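Local structure of 3,4-dihydroxybenzoate decarboxylase (Enterobacter cloacae, 5NY5) at residues G152-S157 and L204-N209; L164-I169 and R188-F193; M182-G187 and S300-K305; F229-L234 and K254-A259. The protein probably catalyses the reversible decarboxylation of 3,4-dihydroxybenzoate to catechol, as a UbiD-family enzyme that depends on prenylated FMN and a bound metal ion. All coordinates share one frame; numbering follows the deposited sequence.

Overall arrangement
All four contacts lie in the Rift-related domain, the flavin-binding part of the UbiD fold. From the N terminus, strand 148-157 is the first to be used: interaction 1 joins it to strand 204-210 and closes a loop that holds the whole of interaction 2, where strand 165-174 meets the start of helix 189-199. Interaction 3 begins between the two halves of interaction 2 and ends on strand 303-311, so along the chain it crosses both earlier contacts. Interaction 4 opens after interaction 1 has closed and falls within the long loop of interaction 3. It borders interactions 1 and 2, whereas its nearest atoms stay about 10 Å from interaction 3.

Interaction 1. Residues G152-S157 and L204-N209; sequences GLVLAS and LPVTIN
In the antiparallel sheet of the Rift-related domain, strands 152-157 and 204-209 run side by side as neighbours, their N-to-C directions 155° apart. Leu153 and Asn209 form a hydrogen-bonded pair: Leu153 N gives to Asn209 O at 2.8 Å, and Asn209 N returns a bond to Leu153 O. Val154 and Ile208 make the non-hydrogen-bonded pair that follows, and Leu155 N then reaches Thr207 O at 3.0 Å. The return bond from Thr207 N to Leu155 O is weak. Val154 lies on one face of the sheet, its CG1 packing on Val206 CB at 4.1 Å, and on this face it also touches His170, a residue of the prenylated-FMN site. Leu155 occupies the other face, with CG turned beside its own backbone N (chi1 -50°) and 3.5 Å from Thr207 OG1. That hydroxyl is hydrogen-bonded to Lys256 O, so this face is tied to the strand 256-258. The Asn209 amide is held at both ends, OD1 by the N-H of Ile258 and ND2 by Thr207 OG1 and Leu153 O. Leu153 O is gripped twice, from opposite faces of its plane: by Asn209 N and, in a nearly straight bond of 174°, by Asn209 ND2 at 2.7 Å.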
loop_
_atom_site.group_PDB
_atom_site.type_symbol
_atom_site.label_atom_id
_atom_site.label_comp_id
_atom_site.label_asym_id
_atom_site.label_seq_id
_atom_site.Cartn_x
_atom_site.Cartn_y
_atom_site.Cartn_z
ATOM N N GLY A 152 6.016 8.119 -46.085
ATOM C CA GLY A 152 5.135 8.631 -47.111
ATOM C C GLY A 152 4.241 9.742 -46.603
ATOM O O GLY A 152 3.327 9.497 -45.810
ATOM N N LEU A 153 4.507 10.971 -47.035
ATOM C CA LEU A 153 3.660 12.108 -46.691
ATOM C C LEU A 153 2.442 12.088 -47.605
ATOM O O LEU A 153 2.559 12.332 -48.810
ATOM C CB LEU A 153 4.433 13.415 -46.829
ATOM C CG LEU A 153 3.666 14.675 -46.429
ATOM C CD1 LEU A 153 3.590 14.799 -44.919
ATOM C CD2 LEU A 153 4.295 15.909 -47.036
ATOM N N VAL A 154 1.274 11.798 -47.040
ATOM C CA VAL A 154 0.057 11.585 -47.813
ATOM C C VAL A 154 -0.776 12.858 -47.803
ATOM O O VAL A 154 -1.064 13.413 -46.736
ATOM C CB VAL A 154 -0.749 10.398 -47.261
ATOM C CG1 VAL A 154 -2.032 10.225 -48.052
ATOM C CG2 VAL A 154 0.082 9.130 -47.311
ATOM N N LEU A 155 -1.162 13.319 -48.990
ATOM C CA LEU A 155 -2.089 14.428 -49.152
ATOM C C LEU A 155 -3.446 13.888 -49.580
ATOM O O LEU A 155 -3.525 12.968 -50.399
ATOM C CB LEU A 155 -1.582 15.435 -50.191
ATOM C CG LEU A 155 -0.149 15.953 -50.066
ATOM C CD1 LEU A 155 0.132 17.022 -51.108
ATOM C CD2 LEU A 155 0.111 16.496 -48.686
ATOM N N ALA A 156 -4.512 14.460 -49.025
ATOM C CA ALA A 156 -5.861 14.026 -49.361
ATOM C C ALA A 156 -6.831 15.165 -49.090
ATOM O O ALA A 156 -6.544 16.079 -48.313
ATOM C CB ALA A 156 -6.261 12.775 -48.574
ATOM N N SER A 157 -7.990 15.095 -49.743
ATOM C CA SER A 157 -9.020 16.112 -49.601
ATOM C C SER A 157 -10.383 15.447 -49.474
ATOM O O SER A 157 -10.600 14.338 -49.968
ATOM C CB SER A 157 -9.025 17.086 -50.784
ATOM O OG SER A 157 -7.869 17.902 -50.772
ATOM N N LEU A 204 -10.917 7.209 -53.270
ATOM C CA LEU A 204 -10.418 8.479 -52.758
ATOM C C LEU A 204 -9.035 8.748 -53.333
ATOM O O LEU A 204 -8.120 7.930 -53.137
ATOM C CB LEU A 204 -10.365 8.477 -51.230
ATOM C CG LEU A 204 -9.979 9.814 -50.595
ATOM C CD1 LEU A 204 -11.064 10.854 -50.835
ATOM C CD2 LEU A 204 -9.702 9.657 -49.109
ATOM N N PRO A 205 -8.824 9.865 -54.030
ATOM C CA PRO A 205 -7.508 10.129 -54.629
ATOM C C PRO A 205 -6.529 10.640 -53.580
ATOM O O PRO A 205 -6.856 11.520 -52.782
ATOM C CB PRO A 205 -7.801 11.199 -55.689
ATOM C CG PRO A 205 -9.286 11.523 -55.568
ATOM C CD PRO A 205 -9.758 10.974 -54.264
ATOM N N VAL A 206 -5.319 10.077 -53.588
ATOM C CA VAL A 206 -4.267 10.461 -52.656
ATOM C C VAL A 206 -2.945 10.549 -53.404
ATOM O O VAL A 206 -2.754 9.935 -54.455
ATOM C CB VAL A 206 -4.136 9.472 -51.475
ATOM C CG1 VAL A 206 -5.383 9.505 -50.600
ATOM C CG2 VAL A 206 -3.876 8.066 -51.992
ATOM N N THR A 207 -2.028 11.335 -52.848
ATOM C CA THR A 207 -0.647 11.379 -53.303
ATOM C C THR A 207 0.270 11.039 -52.138
ATOM O O THR A 207 0.041 11.476 -51.007
ATOM C CB THR A 207 -0.269 12.750 -53.870
ATOM O OG1 THR A 207 -0.211 13.710 -52.808
ATOM C CG2 THR A 207 -1.288 13.197 -54.905
ATOM N N ILE A 208 1.301 10.257 -52.422
ATOM C CA ILE A 208 2.253 9.798 -51.419
ATOM C C ILE A 208 3.588 10.455 -51.732
ATOM O O ILE A 208 4.260 10.087 -52.703
ATOM C CB ILE A 208 2.362 8.270 -51.407
ATOM C CG1 ILE A 208 0.969 7.662 -51.258
ATOM C CG2 ILE A 208 3.273 7.817 -50.285
ATOM C CD1 ILE A 208 0.833 6.291 -51.860
ATOM N N ASN A 209 3.973 11.425 -50.912
ATOM C CA ASN A 209 5.135 12.263 -51.171
ATOM C C ASN A 209 6.305 11.775 -50.329
ATOM O O ASN A 209 6.207 11.718 -49.100
ATOM C CB ASN A 209 4.817 13.723 -50.861
ATOM C CG ASN A 209 3.556 14.203 -51.554
ATOM O OD1 ASN A 209 3.619 14.884 -52.576
ATOM N ND2 ASN A 209 2.403 13.844 -51.004
#

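Interaction 2. Residues L164-I169 and R188-F193; sequences LTDVTI and RHIEVF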
loop_
_atom_site.group_PDB
_atom_site.type_symbol
_atom_site.label_atom_id
_atom_site.label_comp_id
_atom_site.label_asym_id
_atom_site.label_seq_id
_atom_site.Cartn_x
_atom_site.Cartn_y
_atom_site.Cartn_z
ATOM N N LEU A 164 -11.469 21.040 -47.692
ATOM C CA LEU A 164 -11.020 20.396 -46.465
ATOM C C LEU A 164 -9.917 19.404 -46.807
ATOM O O LEU A 164 -10.162 18.417 -47.510
ATOM C CB LEU A 164 -12.183 19.690 -45.768
ATOM C CG LEU A 164 -13.355 20.588 -45.375
ATOM C CD1 LEU A 164 -14.555 19.752 -44.960
ATOM C CD2 LEU A 164 -12.942 21.533 -44.258
ATOM N N THR A 165 -8.711 19.665 -46.310
ATOM C CA THR A 165 -7.535 18.884 -46.657
ATOM C C THR A 165 -6.895 18.292 -45.409
ATOM O O THR A 165 -7.098 18.772 -44.289
ATOM C CB THR A 165 -6.502 19.739 -47.400
ATOM O OG1 THR A 165 -5.989 20.745 -46.517
ATOM C CG2 THR A 165 -7.135 20.410 -48.607
ATOM N N ASP A 166 -6.108 17.241 -45.619
ATOM C CA ASP A 166 -5.370 16.599 -44.540
ATOM C C ASP A 166 -4.067 16.049 -45.094
ATOM O O ASP A 166 -4.074 15.326 -46.096
ATOM C CB ASP A 166 -6.187 15.474 -43.898
ATOM C CG ASP A 166 -5.504 14.879 -42.685
ATOM O OD1 ASP A 166 -4.932 15.652 -41.888
ATOM O OD2 ASP A 166 -5.536 13.640 -42.530
ATOM N N VAL A 167 -2.954 16.396 -44.453
ATOM C CA VAL A 167 -1.644 15.867 -44.806
ATOM C C VAL A 167 -1.085 15.152 -43.582
ATOM O O VAL A 167 -1.166 15.668 -42.460
ATOM C CB VAL A 167 -0.698 16.972 -45.322
ATOM C CG1 VAL A 167 -1.495 18.184 -45.803
ATOM C CG2 VAL A 167 0.351 17.373 -44.300
ATOM N N THR A 168 -0.568 13.944 -43.792
ATOM C CA THR A 168 -0.159 13.078 -42.696
ATOM C C THR A 168 0.963 12.164 -43.167
ATOM O O THR A 168 1.291 12.107 -44.354
ATOM C CB THR A 168 -1.331 12.241 -42.172
ATOM O OG1 THR A 168 -2.159 11.833 -43.269
ATOM C CG2 THR A 168 -2.161 13.029 -41.174
ATOM N N ILE A 169 1.541 11.435 -42.216
ATOM C CA ILE A 169 2.621 10.489 -42.479
ATOM C C ILE A 169 2.106 9.083 -42.208
ATOM O O ILE A 169 1.585 8.803 -41.121
ATOM C CB ILE A 169 3.862 10.795 -41.624
ATOM C CG1 ILE A 169 4.371 12.208 -41.914
ATOM C CG2 ILE A 169 4.955 9.771 -41.889
ATOM C CD1 ILE A 169 5.696 12.532 -41.258
ATOM N N ARG A 188 -9.015 10.556 -37.747
ATOM C CA ARG A 188 -8.312 11.582 -38.500
ATOM C C ARG A 188 -9.077 11.910 -39.780
ATOM O O ARG A 188 -9.879 11.115 -40.274
ATOM C CB ARG A 188 -6.887 11.136 -38.828
ATOM C CG ARG A 188 -5.926 12.279 -39.138
ATOM C CD ARG A 188 -4.891 12.455 -38.034
ATOM N NE ARG A 188 -3.806 13.342 -38.443
ATOM C CZ ARG A 188 -3.591 14.553 -37.941
ATOM N NH1 ARG A 188 -4.382 15.031 -36.990
ATOM N NH2 ARG A 188 -2.576 15.285 -38.383
ATOM N N HIS A 189 -8.813 13.106 -40.314
ATOM C CA HIS A 189 -9.616 13.625 -41.418
ATOM C C HIS A 189 -9.544 12.723 -42.644
ATOM O O HIS A 189 -10.563 12.476 -43.298
ATOM C CB HIS A 189 -9.167 15.043 -41.773
ATOM C CG HIS A 189 -9.450 16.053 -40.705
ATOM N ND1 HIS A 189 -9.984 15.715 -39.480
ATOM C CD2 HIS A 189 -9.276 17.396 -40.681
ATOM C CE1 HIS A 189 -10.124 16.805 -38.746
ATOM N NE2 HIS A 189 -9.702 17.838 -39.452
ATOM N N ILE A 190 -8.352 12.218 -42.970
ATOM C CA ILE A 190 -8.212 11.395 -44.168
ATOM C C ILE A 190 -8.994 10.095 -44.025
ATOM O O ILE A 190 -9.478 9.540 -45.019
ATOM C CB ILE A 190 -6.723 11.141 -44.473
ATOM C CG1 ILE A 190 -6.565 10.357 -45.779
ATOM C CG2 ILE A 190 -6.046 10.416 -43.320
ATOM C CD1 ILE A 190 -5.135 10.053 -46.142
ATOM N N GLU A 191 -9.150 9.594 -42.799
ATOM C CA GLU A 191 -9.989 8.418 -42.592
ATOM C C GLU A 191 -11.461 8.758 -42.780
ATOM O O GLU A 191 -12.205 7.996 -43.409
ATOM C CB GLU A 191 -9.742 7.832 -41.203
ATOM C CG GLU A 191 -10.695 6.712 -40.812
ATOM C CD GLU A 191 -10.492 5.440 -41.618
ATOM O OE1 GLU A 191 -9.521 5.363 -42.398
ATOM O OE2 GLU A 191 -11.309 4.508 -41.470
ATOM N N VAL A 192 -11.899 9.897 -42.241
ATOM C CA VAL A 192 -13.272 10.342 -42.461
ATOM C C VAL A 192 -13.512 10.594 -43.943
ATOM O O VAL A 192 -14.583 10.276 -44.476
ATOM C CB VAL A 192 -13.569 11.592 -41.610
ATOM C CG1 VAL A 192 -14.884 12.226 -42.029
ATOM C CG2 VAL A 192 -13.599 11.229 -40.134
ATOM N N PHE A 193 -12.517 11.156 -44.635
ATOM C CA PHE A 193 -12.635 11.348 -46.077
ATOM C C PHE A 193 -12.848 10.019 -46.789
ATOM O O PHE A 193 -13.627 9.935 -47.745
ATOM C CB PHE A 193 -11.388 12.042 -46.630
ATOM C CG PHE A 193 -11.170 13.436 -46.106
ATOM C CD1 PHE A 193 -12.181 14.124 -45.457
ATOM C CD2 PHE A 193 -9.946 14.062 -46.274
ATOM C CE1 PHE A 193 -11.970 15.403 -44.979
ATOM C CE2 PHE A 193 -9.731 15.340 -45.801
ATOM C CZ PHE A 193 -10.745 16.011 -45.153
#
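Strand 165-169 and the first turn of helix 189-193 lie 8.3 Å apart at their closest axial approach, with N-to-C directions 123° apart, and the CA atoms of Asp166 and Ile190 are the nearest across this strand-to-helix packing. The junction belongs to the active site of the UbiD fold: Asp166 and His189 bind manganese, and Ile169, Arg188 and His189 bind prenylated FMN, although neither ligand is present in this apo chain. The Asp166 carboxylate, extended away from the backbone N (chi1 -174°), accepts the N-H of Ile190 at OD2, 3.2 Å away and from above the carboxylate plane, just after the N-cap residue Arg188. The CB atoms of Asp166 and His189 touch at 3.7 Å as the side chains cross at about a right angle. Phe193 CZ packs against Leu164, whose carbonyl O comes closest, at 3.4 Å. Arg188 bends at chi2 and approaches Thr168 from the opposite direction, with Thr168 CG2 at the guanidinium edge, 3.2 Å from NE. Glu233, also a manganese ligand, lies beside Asp166 OD1. That oxygen sits over one guanidinium face, 4.2 Å from Arg188 NH2, an electrostatic proximity without a salt bridge.

Interaction 3. Residues M182-G187 and S300-K305; sequences MFLAAG and SLPVIK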
loop_
_atom_site.group_PDB
_atom_site.type_symbol
_atom_site.label_atom_id
_atom_site.label_comp_id
_atom_site.label_asym_id
_atom_site.label_seq_id
_atom_site.Cartn_x
_atom_site.Cartn_y
_atom_site.Cartn_z
HETATM N N MSE A 182 -2.181 0.312 -46.861
HETATM C CA MSE A 182 -1.901 1.486 -46.045
HETATM C C MSE A 182 -2.882 1.616 -44.886
HETATM O O MSE A 182 -4.092 1.654 -45.088
HETATM C CB MSE A 182 -1.934 2.748 -46.909
HETATM C CG MSE A 182 -2.036 4.048 -46.126
HETATM SE SE MSE A 182 -1.611 5.619 -47.208
HETATM C CE MSE A 182 -2.775 6.910 -46.328
ATOM N N PHE A 183 -2.345 1.682 -43.670
ATOM C CA PHE A 183 -3.165 1.847 -42.481
ATOM C C PHE A 183 -3.505 3.316 -42.261
ATOM O O PHE A 183 -2.713 4.213 -42.559
ATOM C CB PHE A 183 -2.445 1.289 -41.253
ATOM C CG PHE A 183 -3.142 1.584 -39.954
ATOM C CD1 PHE A 183 -4.228 0.829 -39.550
ATOM C CD2 PHE A 183 -2.706 2.614 -39.137
ATOM C CE1 PHE A 183 -4.869 1.097 -38.356
ATOM C CE2 PHE A 183 -3.345 2.887 -37.944
ATOM C CZ PHE A 183 -4.427 2.128 -37.553
ATOM N N LEU A 184 -4.701 3.555 -41.734
ATOM C CA LEU A 184 -5.157 4.898 -41.414
ATOM C C LEU A 184 -5.694 4.909 -39.992
ATOM O O LEU A 184 -6.458 4.019 -39.607
ATOM C CB LEU A 184 -6.236 5.377 -42.396
ATOM C CG LEU A 184 -5.815 5.678 -43.840
ATOM C CD1 LEU A 184 -5.759 4.415 -44.691
ATOM C CD2 LEU A 184 -6.739 6.712 -44.469
ATOM N N ALA A 185 -5.290 5.912 -39.218
ATOM C CA ALA A 185 -5.729 6.029 -37.835
ATOM C C ALA A 185 -7.161 6.543 -37.781
ATOM O O ALA A 185 -7.494 7.550 -38.414
ATOM C CB ALA A 185 -4.804 6.963 -37.057
ATOM N N ALA A 186 -8.004 5.850 -37.021
ATOM C CA ALA A 186 -9.390 6.267 -36.872
ATOM C C ALA A 186 -9.465 7.650 -36.236
ATOM O O ALA A 186 -8.648 8.013 -35.386
ATOM C CB ALA A 186 -10.163 5.255 -36.026
ATOM N N GLY A 187 -10.453 8.432 -36.668
ATOM C CA GLY A 187 -10.670 9.756 -36.131
ATOM C C GLY A 187 -9.918 10.872 -36.825
ATOM O O GLY A 187 -10.160 12.043 -36.510
ATOM N N SER A 300 -7.192 -6.395 -41.717
ATOM C CA SER A 300 -8.065 -5.686 -42.653
ATOM C C SER A 300 -7.454 -4.320 -42.945
ATOM O O SER A 300 -7.537 -3.411 -42.114
ATOM C CB SER A 300 -9.477 -5.553 -42.091
ATOM O OG SER A 300 -10.336 -4.884 -42.999
ATOM N N LEU A 301 -6.851 -4.173 -44.124
ATOM C CA LEU A 301 -6.226 -2.922 -44.513
ATOM C C LEU A 301 -6.785 -2.418 -45.837
ATOM O O LEU A 301 -6.961 -3.203 -46.775
ATOM C CB LEU A 301 -4.705 -3.077 -44.639
ATOM C CG LEU A 301 -3.923 -2.894 -43.341
ATOM C CD1 LEU A 301 -2.427 -3.000 -43.588
ATOM C CD2 LEU A 301 -4.276 -1.560 -42.712
ATOM N N PRO A 302 -7.073 -1.122 -45.943
ATOM C CA PRO A 302 -7.495 -0.568 -47.234
ATOM C C PRO A 302 -6.351 -0.579 -48.236
ATOM O O PRO A 302 -5.189 -0.365 -47.883
ATOM C CB PRO A 302 -7.928 0.860 -46.885
ATOM C CG PRO A 302 -7.212 1.174 -45.623
ATOM C CD PRO A 302 -7.101 -0.115 -44.871
ATOM N N VAL A 303 -6.694 -0.830 -49.495
ATOM C CA VAL A 303 -5.720 -1.000 -50.567
ATOM C C VAL A 303 -5.611 0.299 -51.350
ATOM O O VAL A 303 -6.628 0.913 -51.695
ATOM C CB VAL A 303 -6.112 -2.167 -51.490
ATOM C CG1 VAL A 303 -5.271 -2.161 -52.755
ATOM C CG2 VAL A 303 -5.963 -3.490 -50.757
ATOM N N ILE A 304 -4.382 0.723 -51.625
ATOM C CA ILE A 304 -4.114 1.840 -52.522
ATOM C C ILE A 304 -3.757 1.273 -53.887
ATOM O O ILE A 304 -2.785 0.521 -54.023
ATOM C CB ILE A 304 -2.993 2.744 -51.989
ATOM C CG1 ILE A 304 -3.529 3.668 -50.898
ATOM C CG2 ILE A 304 -2.387 3.561 -53.118
ATOM C CD1 ILE A 304 -2.593 4.796 -50.547
ATOM N N LYS A 305 -4.552 1.621 -54.896
ATOM C CA LYS A 305 -4.291 1.240 -56.279
ATOM C C LYS A 305 -3.569 2.403 -56.947
ATOM O O LYS A 305 -4.165 3.458 -57.178
ATOM C CB LYS A 305 -5.591 0.908 -57.006
ATOM C CG LYS A 305 -5.415 0.237 -58.356
ATOM C CD LYS A 305 -5.310 -1.271 -58.215
ATOM C CE LYS A 305 -5.492 -1.960 -59.556
ATOM N NZ LYS A 305 -5.464 -3.444 -59.439
#
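Selenomethionine Met182 and Ile304 meet because the Met182 chain runs out extended through chi1 (164°) and chi2 (165°), which carries SE over to Ile304 CD1 at 3.6 Å. The two side chains meet at a slant, and the turn about CG-SE (chi3) then sets the direction of CE. Met182 also makes the one hydrogen bond of this contact, from its N to Pro302 O at 3.2 Å. The donor lies almost on the extension of the carbonyl bond, and the N-H points at the oxygen with an angle of 173°. Pro302 CG lies against the carbonyl oxygen of Met182, at 3.2 Å, and the CD1 methyl of Leu184, at 3.7 Å. Leu301 packs on Phe183. Leu301 CD2 lies 3.7 Å from Phe183 CB and at the edge of the phenyl ring, in its plane, nearest CD1, and the two side chains cross at about a right angle. Phe183 O, in turn, accepts a hydrogen bond from His170 ND1. The arrangement is that of the loop following strand 179-182, a strand paired with 165-174 and 303-311 in the antiparallel sheet, packed on residues 301-304, which lead into strand 303-311; here the loop lines the prenylated-FMN site of the UbiD fold, to which Phe183, Ala185 and His170 belong.

Interaction 4. Residues F229-L234 and K254-A259; sequences FGYNEL and KEKAIA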
loop_
_atom_site.group_PDB
_atom_site.type_symbol
_atom_site.label_atom_id
_atom_site.label_comp_id
_atom_site.label_asym_id
_atom_site.label_seq_id
_atom_site.Cartn_x
_atom_site.Cartn_y
_atom_site.Cartn_z
ATOM N N PHE A 229 -8.682 25.159 -48.475
ATOM C CA PHE A 229 -7.578 24.670 -49.302
ATOM C C PHE A 229 -6.241 24.928 -48.612
ATOM O O PHE A 229 -5.275 25.399 -49.216
ATOM C CB PHE A 229 -7.613 25.299 -50.697
ATOM C CG PHE A 229 -8.762 24.833 -51.550
ATOM C CD1 PHE A 229 -8.627 23.726 -52.371
ATOM C CD2 PHE A 229 -9.973 25.508 -51.538
ATOM C CE1 PHE A 229 -9.678 23.296 -53.161
ATOM C CE2 PHE A 229 -11.030 25.084 -52.326
ATOM C CZ PHE A 229 -10.882 23.976 -53.138
ATOM N N GLY A 230 -6.198 24.615 -47.321
ATOM C CA GLY A 230 -5.107 25.036 -46.467
ATOM C C GLY A 230 -3.864 24.174 -46.501
ATOM O O GLY A 230 -2.757 24.707 -46.609
ATOM N N TYR A 231 -4.028 22.853 -46.410
ATOM C CA TYR A 231 -2.902 21.934 -46.231
ATOM C C TYR A 231 -1.997 22.434 -45.105
ATOM O O TYR A 231 -0.783 22.575 -45.258
ATOM C CB TYR A 231 -2.117 21.757 -47.533
ATOM C CG TYR A 231 -2.926 21.224 -48.697
ATOM C CD1 TYR A 231 -3.108 19.858 -48.873
ATOM C CD2 TYR A 231 -3.492 22.085 -49.628
ATOM C CE1 TYR A 231 -3.839 19.368 -49.937
ATOM C CE2 TYR A 231 -4.225 21.602 -50.695
ATOM C CZ TYR A 231 -4.395 20.244 -50.844
ATOM O OH TYR A 231 -5.122 19.759 -51.904
ATOM N N ASN A 232 -2.618 22.704 -43.954
ATOM C CA ASN A 232 -2.019 23.580 -42.953
ATOM C C ASN A 232 -0.781 22.992 -42.291
ATOM O O ASN A 232 0.055 23.755 -41.796
ATOM C CB ASN A 232 -3.061 23.935 -41.895
ATOM C CG ASN A 232 -4.284 24.609 -42.488
ATOM O OD1 ASN A 232 -5.243 23.947 -42.888
ATOM N ND2 ASN A 232 -4.253 25.935 -42.553
ATOM N N GLU A 233 -0.636 21.666 -42.262
ATOM C CA GLU A 233 0.568 21.093 -41.674
ATOM C C GLU A 233 1.818 21.481 -42.449
ATOM O O GLU A 233 2.921 21.419 -41.898
ATOM C CB GLU A 233 0.450 19.572 -41.587
ATOM C CG GLU A 233 -0.590 19.081 -40.595
ATOM C CD GLU A 233 -1.976 18.986 -41.198
ATOM O OE1 GLU A 233 -2.522 17.864 -41.256
ATOM O OE2 GLU A 233 -2.515 20.029 -41.621
ATOM N N LEU A 234 1.666 21.887 -43.712
ATOM C CA LEU A 234 2.786 22.392 -44.491
ATOM C C LEU A 234 3.172 23.811 -44.104
ATOM O O LEU A 234 4.264 24.263 -44.466
ATOM C CB LEU A 234 2.453 22.340 -45.982
ATOM C CG LEU A 234 2.156 20.959 -46.564
ATOM C CD1 LEU A 234 1.781 21.064 -48.029
ATOM C CD2 LEU A 234 3.350 20.041 -46.389
ATOM N N LYS A 254 -6.814 13.091 -58.570
ATOM C CA LYS A 254 -7.404 14.386 -58.225
ATOM C C LYS A 254 -6.879 14.850 -56.865
ATOM O O LYS A 254 -7.597 14.914 -55.865
ATOM C CB LYS A 254 -8.925 14.292 -58.230
ATOM C CG LYS A 254 -9.516 13.796 -59.535
ATOM C CD LYS A 254 -9.321 14.808 -60.652
ATOM C CE LYS A 254 -9.967 14.334 -61.944
ATOM N NZ LYS A 254 -9.374 13.055 -62.421
ATOM N N GLU A 255 -5.592 15.186 -56.849
ATOM C CA GLU A 255 -4.934 15.665 -55.640
ATOM C C GLU A 255 -3.586 16.254 -56.023
ATOM O O GLU A 255 -2.981 15.845 -57.017
ATOM C CB GLU A 255 -4.755 14.539 -54.613
ATOM C CG GLU A 255 -4.358 15.010 -53.224
ATOM C CD GLU A 255 -5.308 16.050 -52.666
ATOM O OE1 GLU A 255 -4.940 17.243 -52.641
ATOM O OE2 GLU A 255 -6.428 15.677 -52.262
ATOM N N LYS A 256 -3.128 17.217 -55.229
ATOM C CA LYS A 256 -1.838 17.850 -55.452
ATOM C C LYS A 256 -0.726 17.049 -54.782
ATOM O O LYS A 256 -0.971 16.183 -53.940
ATOM C CB LYS A 256 -1.846 19.286 -54.926
ATOM C CG LYS A 256 -2.800 20.203 -55.668
ATOM C CD LYS A 256 -3.706 20.951 -54.706
ATOM C CE LYS A 256 -4.794 21.706 -55.451
ATOM N NZ LYS A 256 -5.852 22.205 -54.526
ATOM N N ALA A 257 0.512 17.349 -55.173
ATOM C CA ALA A 257 1.687 16.674 -54.645
ATOM C C ALA A 257 2.763 17.697 -54.311
ATOM O O ALA A 257 2.720 18.845 -54.758
ATOM C CB ALA A 257 2.240 15.639 -55.635
ATOM N N ILE A 258 3.734 17.264 -53.507
ATOM C CA ILE A 258 4.855 18.125 -53.147
ATOM C C ILE A 258 5.727 18.329 -54.378
ATOM O O ILE A 258 6.282 17.371 -54.928
ATOM C CB ILE A 258 5.658 17.526 -51.987
ATOM C CG1 ILE A 258 4.777 17.384 -50.745
ATOM C CG2 ILE A 258 6.875 18.385 -51.680
ATOM C CD1 ILE A 258 4.246 18.694 -50.220
ATOM N N ALA A 259 5.852 19.585 -54.813
ATOM C CA ALA A 259 6.556 19.873 -56.058
ATOM C C ALA A 259 8.039 19.540 -55.956
ATOM O O ALA A 259 8.634 19.038 -56.915
ATOM C CB ALA A 259 6.360 21.337 -56.444
#
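Tyr231 reaches across to Glu255 and Lys256. Its CB points toward the 254-259 segment, and chi1 of -59° sets CG beside the backbone N, which directs the ring toward Glu255. The first ring atom to meet Glu255 is CE1, 3.6 Å from OE1, while CE2, across the ring, is 4.1 Å from Lys256 CD. At the tip, OH donates a hydrogen bond to Glu255 OE1 at 2.6 Å and also lies 3.4 Å from Lys256 CD. The donor comes in nearly along the C-O axis of OE1, which lies in the ring plane, and the ring and carboxylate planes stand 80° apart. Glu255 bends at chi2, which lets the same OE1 also accept the backbone N-H of Lys256 at 3.2 Å, on the anti side and tilted out of the carboxylate plane; OE2 is hydrogen-bonded to Ser157 OG. Two donors on OE1 probably favour the charged form of this buried carboxylate. All this belongs to the Rift-related domain, where a loop with a type I turn from Tyr231 to Leu234, carrying the manganese ligand Glu233, packs against edge strand 256-258 of a small three-stranded sheet. Lys256 lies across the tyrosine at about a right angle, and its NZ ends 3.8 Å from Phe229 CD1. Further along, Leu234 and Ile258 meet tip to tip, CD1 to CD1, at 4.1 Å.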